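PDB 6V55: adhesion G-protein coupled receptor G6 from Danio rerio, which probably takes part in cell adhesion and signalling during myelination through its calcium-binding extracellular region. Local coordinates for residues 343-348 and 443-448; 350-355 and 437-442; 387-392 and 400-405. One frame throughout, in Å; residues are numbered along the deposited sequence.

Contact 1. Residues 343-348 and 443-448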
loop_
_atom_site.group_PDB
_atom_site.type_symbol
_atom_site.label_atom_id
_atom_site.label_comp_id
_atom_site.label_asym_id
_atom_site.label_seq_id
_atom_site.Cartn_x
_atom_site.Cartn_y
_atom_site.Cartn_z
ATOM N N ILE A 343 15.425 4.839 20.367
ATOM C CA ILE A 343 14.096 4.314 20.691
ATOM C C ILE A 343 13.767 4.685 22.134
ATOM O O ILE A 343 14.577 4.447 23.042
ATOM C CB ILE A 343 14.038 2.791 20.484
ATOM C CG1 ILE A 343 14.295 2.452 19.014
ATOM C CG2 ILE A 343 12.734 2.179 21.035
ATOM C CD1 ILE A 343 13.047 2.508 18.138
ATOM N N PHE A 344 12.582 5.255 22.353
ATOM C CA PHE A 344 12.207 5.824 23.636
ATOM C C PHE A 344 11.124 5.002 24.328
ATOM O O PHE A 344 10.208 4.497 23.679
ATOM C CB PHE A 344 11.724 7.234 23.427
ATOM C CG PHE A 344 12.794 8.179 22.991
ATOM C CD1 PHE A 344 13.059 8.391 21.635
ATOM C CD2 PHE A 344 13.538 8.869 23.940
ATOM C CE1 PHE A 344 14.041 9.296 21.236
ATOM C CE2 PHE A 344 14.527 9.767 23.559
ATOM C CZ PHE A 344 14.772 9.989 22.201
ATOM N N TYR A 345 11.231 4.877 25.651
ATOM C CA TYR A 345 10.290 4.136 26.482
ATOM C C TYR A 345 9.878 5.002 27.666
ATOM O O TYR A 345 10.708 5.729 28.216
ATOM C CB TYR A 345 10.918 2.857 27.017
ATOM C CG TYR A 345 11.338 1.838 25.979
ATOM C CD1 TYR A 345 10.469 0.815 25.594
ATOM C CD2 TYR A 345 12.613 1.873 25.412
ATOM C CE1 TYR A 345 10.849 -0.135 24.668
ATOM C CE2 TYR A 345 13.004 0.929 24.472
ATOM C CZ TYR A 345 12.115 -0.075 24.102
ATOM O OH TYR A 345 12.489 -1.038 23.172
ATOM N N ARG A 346 8.613 4.917 28.080
ATOM C CA ARG A 346 8.134 5.602 29.280
ATOM C C ARG A 346 7.827 4.568 30.354
ATOM O O ARG A 346 7.134 3.586 30.070
ATOM C CB ARG A 346 6.886 6.417 28.953
ATOM C CG ARG A 346 6.248 7.155 30.117
ATOM C CD ARG A 346 4.873 7.749 29.716
ATOM N NE ARG A 346 3.980 6.659 29.339
ATOM C CZ ARG A 346 3.428 6.494 28.134
ATOM N NH1 ARG A 346 3.637 7.379 27.157
ATOM N NH2 ARG A 346 2.654 5.430 27.911
ATOM N N SER A 347 8.335 4.768 31.584
ATOM C CA SER A 347 8.101 3.792 32.647
ATOM C C SER A 347 7.480 4.429 33.881
ATOM O O SER A 347 7.665 5.620 34.159
ATOM C CB SER A 347 9.378 3.057 33.099
ATOM O OG SER A 347 10.435 3.963 33.338
ATOM N N THR A 348 6.738 3.608 34.626
ATOM C CA THR A 348 6.129 4.004 35.891
ATOM C C THR A 348 6.701 3.111 36.979
ATOM O O THR A 348 6.474 1.894 36.977
ATOM C CB THR A 348 4.607 3.905 35.840
ATOM O OG1 THR A 348 4.117 4.917 34.955
ATOM C CG2 THR A 348 3.989 4.118 37.229
ATOM N N VAL A 443 6.619 -0.719 31.904
ATOM C CA VAL A 443 7.355 0.002 30.863
ATOM C C VAL A 443 6.541 -0.070 29.579
ATOM O O VAL A 443 6.095 -1.152 29.185
ATOM C CB VAL A 443 8.767 -0.576 30.636
ATOM C CG1 VAL A 443 9.494 0.150 29.514
ATOM C CG2 VAL A 443 9.596 -0.497 31.902
ATOM N N ASN A 444 6.326 1.084 28.945
ATOM C CA ASN A 444 5.588 1.181 27.698
ATOM C C ASN A 444 6.474 1.796 26.630
ATOM O O ASN A 444 7.171 2.788 26.877
ATOM C CB ASN A 444 4.314 2.012 27.868
ATOM C CG ASN A 444 3.281 1.299 28.701
ATOM O OD1 ASN A 444 3.153 0.074 28.625
ATOM N ND2 ASN A 444 2.555 2.044 29.523
ATOM N N LEU A 445 6.466 1.175 25.458
ATOM C CA LEU A 445 7.121 1.761 24.304
ATOM C C LEU A 445 6.363 3.009 23.890
ATOM O O LEU A 445 5.123 3.024 23.872
ATOM C CB LEU A 445 7.174 0.750 23.168
ATOM C CG LEU A 445 7.692 1.165 21.800
ATOM C CD1 LEU A 445 9.163 1.475 21.884
ATOM C CD2 LEU A 445 7.442 0.015 20.852
ATOM N N MET A 446 7.121 4.074 23.627
ATOM C CA MET A 446 6.543 5.386 23.370
ATOM C C MET A 446 5.805 5.393 22.038
ATOM O O MET A 446 6.343 4.949 21.016
ATOM C CB MET A 446 7.632 6.448 23.374
ATOM C CG MET A 446 7.208 7.763 22.827
ATOM S SD MET A 446 7.094 8.899 24.154
ATOM C CE MET A 446 8.807 9.230 24.426
ATOM N N GLU A 447 4.564 5.874 22.082
ATOM C CA GLU A 447 3.627 5.741 20.985
ATOM C C GLU A 447 4.038 6.650 19.842
ATOM O O GLU A 447 4.510 7.770 20.062
ATOM C CB GLU A 447 2.218 6.091 21.465
ATOM C CG GLU A 447 1.679 5.183 22.603
ATOM C CD GLU A 447 2.094 5.609 24.037
ATOM O OE1 GLU A 447 2.401 4.707 24.846
ATOM O OE2 GLU A 447 2.141 6.822 24.340
ATOM N N ASN A 448 3.918 6.121 18.625
ATOM C CA ASN A 448 4.146 6.873 17.402
ATOM C C ASN A 448 3.155 8.022 17.275
ATOM O O ASN A 448 2.012 7.919 17.727
ATOM C CB ASN A 448 3.972 5.953 16.191
ATOM C CG ASN A 448 5.100 4.998 16.028
ATOM O OD1 ASN A 448 6.163 5.195 16.595
ATOM N ND2 ASN A 448 4.890 3.960 15.228
#
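R346 reaches over N444 on its own face of the sheet and closes on the carboxylate of E447. Its CG stands anti to the backbone N (chi1 178°), and a bend at chi3 swings the guanidinium across, so that its two terminal nitrogens meet the acid end-on. R346 NH1 lies 3.2 Å from E447 OE2, with the oxygen almost exactly in the guanidinium plane. R346 NH2 takes E447 OE1 at the same length from a more tilted position, and both oxygens use their syn lone pairs. This paired salt bridge, with the two flat groups 34° apart, fixes the rotation of the guanidinium. A leucine in place of R346 would probably leave the E447 carboxylate without its charged mate and free to turn in the loop just past strand 436-445.

On the other face, L445 CD1 sits 4.1 Å from the ring centroid of Y345 in an off-centre CH-pi contact, and also touches CG2 of I343. V443 spreads its two methyls between neighbours: CG1 on CB of Y345, CG2 on CB of S347. The backbones beneath are antiparallel, with R346 and N444 as the hydrogen-bonded pair; R346 N to N444 O is 2.8 Å and N444 N to R346 O is 2.9 Å. Past the end of the strand, M446 N still bonds to F344 O at 3.1 Å, while M446 CE folds back onto CB of F344.

Helix 419-427 lies against the Y345 and V443 side through I422. Strand 399-410 flanks 342-353 on its other edge, and R346 NH1 also bonds to Y492 O. I487 of strand 480-488 meets F344 and M446, so this end of the sheet packs on that strand.

Contact 2. Residues 350-355 and 437-442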
loop_
_atom_site.group_PDB
_atom_site.type_symbol
_atom_site.label_atom_id
_atom_site.label_comp_id
_atom_site.label_asym_id
_atom_site.label_seq_id
_atom_site.Cartn_x
_atom_site.Cartn_y
_atom_site.Cartn_z
ATOM N N VAL A 350 7.106 2.225 41.013
ATOM C CA VAL A 350 6.543 2.310 42.357
ATOM C C VAL A 350 7.613 1.804 43.316
ATOM O O VAL A 350 7.989 0.629 43.270
ATOM C CB VAL A 350 5.252 1.496 42.483
ATOM C CG1 VAL A 350 4.810 1.463 43.922
ATOM C CG2 VAL A 350 4.183 2.093 41.591
ATOM N N VAL A 351 8.144 2.691 44.152
ATOM C CA VAL A 351 9.247 2.350 45.040
ATOM C C VAL A 351 8.811 2.573 46.488
ATOM O O VAL A 351 7.870 3.321 46.764
ATOM C CB VAL A 351 10.533 3.152 44.709
ATOM C CG1 VAL A 351 10.923 2.990 43.243
ATOM C CG2 VAL A 351 10.372 4.611 45.032
ATOM N N THR A 352 9.481 1.889 47.422
ATOM C CA THR A 352 9.263 2.113 48.856
ATOM C C THR A 352 10.556 2.595 49.506
ATOM O O THR A 352 11.553 1.875 49.518
ATOM C CB THR A 352 8.747 0.862 49.575
ATOM O OG1 THR A 352 7.412 0.606 49.158
ATOM C CG2 THR A 352 8.709 1.074 51.053
ATOM N N ASP A 353 10.529 3.809 50.039
ATOM C CA ASP A 353 11.667 4.417 50.703
ATOM C C ASP A 353 11.456 4.270 52.197
ATOM O O ASP A 353 10.459 4.768 52.726
ATOM C CB ASP A 353 11.776 5.898 50.328
ATOM C CG ASP A 353 13.174 6.472 50.551
ATOM O OD1 ASP A 353 13.525 7.452 49.865
ATOM O OD2 ASP A 353 13.928 5.964 51.407
ATOM N N GLU A 354 12.396 3.623 52.880
ATOM C CA GLU A 354 12.309 3.550 54.334
ATOM C C GLU A 354 13.138 4.618 55.026
ATOM O O GLU A 354 13.021 4.781 56.246
ATOM C CB GLU A 354 12.720 2.172 54.817
ATOM C CG GLU A 354 11.550 1.226 54.833
ATOM C CD GLU A 354 11.974 -0.206 55.005
ATOM O OE1 GLU A 354 11.402 -0.885 55.896
ATOM O OE2 GLU A 354 12.871 -0.645 54.242
ATOM N N GLN A 355 13.933 5.369 54.258
ATOM C CA GLN A 355 14.743 6.470 54.757
ATOM C C GLN A 355 14.365 7.756 54.038
ATOM O O GLN A 355 15.217 8.383 53.388
ATOM C CB GLN A 355 16.223 6.148 54.557
ATOM C CG GLN A 355 16.681 4.942 55.346
ATOM C CD GLN A 355 17.917 4.324 54.754
ATOM O OE1 GLN A 355 18.660 4.991 54.027
ATOM N NE2 GLN A 355 18.147 3.038 55.048
ATOM N N THR A 437 13.205 0.040 47.518
ATOM C CA THR A 437 12.748 -1.256 47.036
ATOM C C THR A 437 11.734 -1.052 45.932
ATOM O O THR A 437 10.752 -0.341 46.139
ATOM C CB THR A 437 12.086 -2.042 48.163
ATOM O OG1 THR A 437 13.012 -2.193 49.227
ATOM C CG2 THR A 437 11.633 -3.403 47.698
ATOM N N LEU A 438 11.941 -1.696 44.785
ATOM C CA LEU A 438 10.961 -1.636 43.706
ATOM C C LEU A 438 9.761 -2.529 44.038
ATOM O O LEU A 438 9.925 -3.732 44.274
ATOM C CB LEU A 438 11.619 -2.062 42.394
ATOM C CG LEU A 438 10.798 -2.121 41.112
ATOM C CD1 LEU A 438 10.682 -0.744 40.536
ATOM C CD2 LEU A 438 11.473 -3.033 40.132
ATOM N N ASP A 439 8.559 -1.943 44.065
ATOM C CA ASP A 439 7.314 -2.672 44.320
ATOM C C ASP A 439 6.636 -3.128 43.043
ATOM O O ASP A 439 5.940 -4.155 43.031
ATOM C CB ASP A 439 6.316 -1.800 45.084
ATOM C CG ASP A 439 6.802 -1.436 46.454
ATOM O OD1 ASP A 439 7.478 -2.288 47.082
ATOM O OD2 ASP A 439 6.512 -0.300 46.895
ATOM N N SER A 440 6.819 -2.355 41.979
ATOM C CA SER A 440 6.075 -2.481 40.743
ATOM C C SER A 440 6.814 -1.672 39.699
ATOM O O SER A 440 7.374 -0.614 40.012
ATOM C CB SER A 440 4.643 -1.968 40.916
ATOM O OG SER A 440 4.160 -1.386 39.720
ATOM N N VAL A 441 6.832 -2.177 38.467
ATOM C CA VAL A 441 7.270 -1.377 37.326
ATOM C C VAL A 441 6.449 -1.808 36.122
ATOM O O VAL A 441 6.175 -2.997 35.940
ATOM C CB VAL A 441 8.796 -1.497 37.086
ATOM C CG1 VAL A 441 9.255 -2.953 36.996
ATOM C CG2 VAL A 441 9.255 -0.698 35.872
ATOM N N THR A 442 5.951 -0.832 35.365
ATOM C CA THR A 442 5.444 -1.054 34.017
ATOM C C THR A 442 6.250 -0.175 33.068
ATOM O O THR A 442 6.562 0.971 33.407
ATOM C CB THR A 442 3.963 -0.709 33.916
ATOM O OG1 THR A 442 3.832 0.689 34.136
ATOM C CG2 THR A 442 3.138 -1.440 34.987
HETATM O O HOH W 1 11.423 -0.887 51.285
#
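With chi1 of T352 at -70° and that of D439 at -64°, both T352 OG1 and D439 CG lie anti to their own carbonyl carbons, and the two side chains meet at about a right angle. T352 OG1 donates to D439 OD2 over 2.6 Å, using the syn lone pair of the acid. The same oxygen also forms a salt bridge with R400, so a hydroxyl and a guanidinium together hold the carboxylate, which probably favours its charged form.

D439 belongs to a classic beta bulge, D439 and S440 both facing V350, which is consistent with its side chain being turned toward the other strand. V350 O accepts a 2.8 Å bond from D439 N and a weak one from S440 N, and V350 N returns a 3.0 Å bond to S440 O. CG1 of V350 rests on CB of D439 at 3.8 Å, while its CB and CG2 lie against S440. Beyond the bulge the register shifts by one, and T352 N bonds to T437 O at 2.9 Å. A water links T437 OG1 to T352 O and, weakly, to E354 OE2. The strand then ends in an Asx turn, D353 OD2 accepting from Q355 N.

Strand 342-353 is flanked on its far edge by strand 399-410, where V351 and D353 pack on Q401. Helix 361-374 covers the face opposite T352 and S440, touching V351 through I365 and L438 through W368.

Contact 3. Residues 387-392 and 400-405. Unlike the reference sequence in segment 400-405: I402 (reference Thr).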
loop_
_atom_site.group_PDB
_atom_site.type_symbol
_atom_site.label_atom_id
_atom_site.label_comp_id
_atom_site.label_asym_id
_atom_site.label_seq_id
_atom_site.Cartn_x
_atom_site.Cartn_y
_atom_site.Cartn_z
ATOM N N LEU A 387 9.087 12.797 40.411
ATOM C CA LEU A 387 8.227 12.161 41.402
ATOM C C LEU A 387 6.786 12.585 41.190
ATOM O O LEU A 387 6.497 13.782 41.094
ATOM C CB LEU A 387 8.670 12.531 42.817
ATOM C CG LEU A 387 7.784 12.145 44.009
ATOM C CD1 LEU A 387 7.691 10.665 44.169
ATOM C CD2 LEU A 387 8.342 12.732 45.255
ATOM N N GLN A 388 5.875 11.620 41.152
ATOM C CA GLN A 388 4.471 11.934 40.896
ATOM C C GLN A 388 3.587 11.898 42.122
ATOM O O GLN A 388 2.685 12.719 42.238
ATOM C CB GLN A 388 3.895 10.962 39.881
ATOM C CG GLN A 388 4.354 11.209 38.509
ATOM C CD GLN A 388 3.437 10.550 37.532
ATOM O OE1 GLN A 388 2.950 11.191 36.603
ATOM N NE2 GLN A 388 3.164 9.259 37.746
ATOM N N LEU A 389 3.816 10.958 43.026
ATOM C CA LEU A 389 2.905 10.658 44.118
ATOM C C LEU A 389 3.772 10.214 45.274
ATOM O O LEU A 389 4.701 9.427 45.067
ATOM C CB LEU A 389 1.941 9.559 43.690
ATOM C CG LEU A 389 0.659 9.000 44.305
ATOM C CD1 LEU A 389 0.974 8.049 45.414
ATOM C CD2 LEU A 389 -0.252 10.013 44.809
ATOM N N ILE A 390 3.511 10.738 46.470
ATOM C CA ILE A 390 4.244 10.288 47.647
ATOM C C ILE A 390 3.253 10.137 48.791
ATOM O O ILE A 390 2.508 11.068 49.110
ATOM C CB ILE A 390 5.438 11.203 48.011
ATOM C CG1 ILE A 390 6.102 10.782 49.316
ATOM C CG2 ILE A 390 5.117 12.688 47.994
ATOM C CD1 ILE A 390 7.524 11.339 49.436
ATOM N N THR A 391 3.167 8.934 49.325
ATOM C CA THR A 391 2.239 8.579 50.387
ATOM C C THR A 391 3.030 7.908 51.490
ATOM O O THR A 391 3.734 6.940 51.202
ATOM C CB THR A 391 1.193 7.573 49.877
ATOM O OG1 THR A 391 0.537 8.027 48.687
ATOM C CG2 THR A 391 0.162 7.403 50.891
ATOM N N VAL A 392 2.883 8.347 52.752
ATOM C CA VAL A 392 3.483 7.549 53.829
ATOM C C VAL A 392 2.628 6.318 54.082
ATOM O O VAL A 392 1.445 6.258 53.697
ATOM C CB VAL A 392 3.652 8.321 55.156
ATOM C CG1 VAL A 392 4.590 9.537 55.030
ATOM C CG2 VAL A 392 2.333 8.646 55.789
ATOM N N ARG A 400 5.755 5.320 50.145
ATOM C CA ARG A 400 5.618 4.770 48.809
ATOM C C ARG A 400 5.649 5.933 47.837
ATOM O O ARG A 400 4.846 6.862 47.958
ATOM C CB ARG A 400 4.312 4.007 48.658
ATOM C CG ARG A 400 4.161 3.414 47.267
ATOM C CD ARG A 400 2.812 2.704 47.060
ATOM N NE ARG A 400 2.278 2.076 48.273
ATOM C CZ ARG A 400 2.677 0.897 48.765
ATOM N NH1 ARG A 400 3.641 0.203 48.164
ATOM N NH2 ARG A 400 2.123 0.417 49.876
ATOM N N GLN A 401 6.565 5.884 46.879
ATOM C CA GLN A 401 6.803 6.983 45.953
ATOM C C GLN A 401 6.579 6.471 44.539
ATOM O O GLN A 401 7.001 5.359 44.217
ATOM C CB GLN A 401 8.227 7.536 46.121
ATOM C CG GLN A 401 8.545 8.066 47.529
ATOM C CD GLN A 401 9.961 8.610 47.647
ATOM O OE1 GLN A 401 10.618 8.865 46.640
ATOM N NE2 GLN A 401 10.439 8.786 48.876
ATOM N N ILE A 402 5.893 7.253 43.705
ATOM C CA ILE A 402 5.618 6.866 42.328
ATOM C C ILE A 402 6.349 7.843 41.423
ATOM O O ILE A 402 6.149 9.062 41.522
ATOM C CB ILE A 402 4.114 6.821 42.017
ATOM C CG1 ILE A 402 3.423 5.849 42.968
ATOM C CG2 ILE A 402 3.896 6.352 40.600
ATOM C CD1 ILE A 402 1.966 5.570 42.675
ATOM N N TYR A 403 7.195 7.298 40.540
ATOM C CA TYR A 403 8.063 8.046 39.642
ATOM C C TYR A 403 7.672 7.781 38.198
ATOM O O TYR A 403 7.250 6.675 37.847
ATOM C CB TYR A 403 9.534 7.651 39.837
ATOM C CG TYR A 403 10.155 8.230 41.080
ATOM C CD1 TYR A 403 10.892 9.408 41.022
ATOM C CD2 TYR A 403 9.988 7.614 42.311
ATOM C CE1 TYR A 403 11.458 9.958 42.156
ATOM C CE2 TYR A 403 10.554 8.146 43.452
ATOM C CZ TYR A 403 11.285 9.320 43.368
ATOM O OH TYR A 403 11.839 9.867 44.504
ATOM N N LEU A 404 7.839 8.798 37.361
ATOM C CA LEU A 404 7.660 8.680 35.921
ATOM C C LEU A 404 9.011 8.894 35.249
ATOM O O LEU A 404 9.640 9.933 35.467
ATOM C CB LEU A 404 6.649 9.709 35.434
ATOM C CG LEU A 404 6.281 9.686 33.964
ATOM C CD1 LEU A 404 5.575 8.394 33.613
ATOM C CD2 LEU A 404 5.385 10.881 33.708
ATOM N N ALA A 405 9.447 7.935 34.415
ATOM C CA ALA A 405 10.807 7.948 33.888
ATOM C C ALA A 405 10.837 7.686 32.391
ATOM O O ALA A 405 10.103 6.835 31.876
ATOM C CB ALA A 405 11.684 6.909 34.575
#
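T391 and R400 form a regular antiparallel hydrogen-bonded pair, T391 N to R400 O at 3.0 Å and R400 N to T391 O at 2.8 Å. At the next hydrogen-bonded pair, beyond I390 and Q401, I402 N bonds to L389 O at 2.8 Å. I402 O, by contrast, faces two amides: Q388 N at 2.6 Å, nearly straight on to the carbonyl, and L389 N through a weak bond. Two residues of one strand opposite one of the other make a classic beta bulge, which shifts the register by one.

These strands are the two arms of a beta hairpin, 380-392 with 399-410, at the border of the antiparallel sheet of the SEA domain; within the chain 380-392 is an outermost strand. Helix 361-374 packs on the face that carries Q401 and Y403, through A361 and I365.

Apolar and aromatic contacts fall on both faces. L387, with CG anti to its amide nitrogen (chi1 171°), carries CD1 over one face of the Y403 ring, 4.1 Å from the centroid and displaced toward the rim; this is a CH-pi contact. CB of L387 also touches Y403 CE1. On the reverse face L389 and I402 run side by side, pointing the same way, with their CD1 methyls 3.8 Å apart. Q388, turned by the bulge toward the other strand, lays its extended chain across CB of L404.

Among polar side chains, Y403 OH donates to Q401 OE1 at 2.7 Å, nearly in line with its C=O bond. Q401 NE2 bonds in turn to OG1 of T399, fixing the amide at both ends, while CD1 of I390 lies alongside it.

How the contacts relate
All three contacts lie in one antiparallel sheet, that of the SEA domain, where strand 342-353 is flanked by 436-445 and 399-410. Contacts 1 and 2 are successive lengths of the same strand pair, centres about 19 Å apart, joined by T348 N to T442 O. Contact 3 is the neighbouring hairpin, about 9 Å from contact 2 and 18 Å from contact 1 between centres; V351 O meets Q401 N, and S347 N meets A405 O. Along the chain contact 3 nests inside contact 2, itself nested inside contact 1. The first and last long strands thus close the domain around the hairpin, and a salt bridge spans strand 342-353 from one flanking strand to the other.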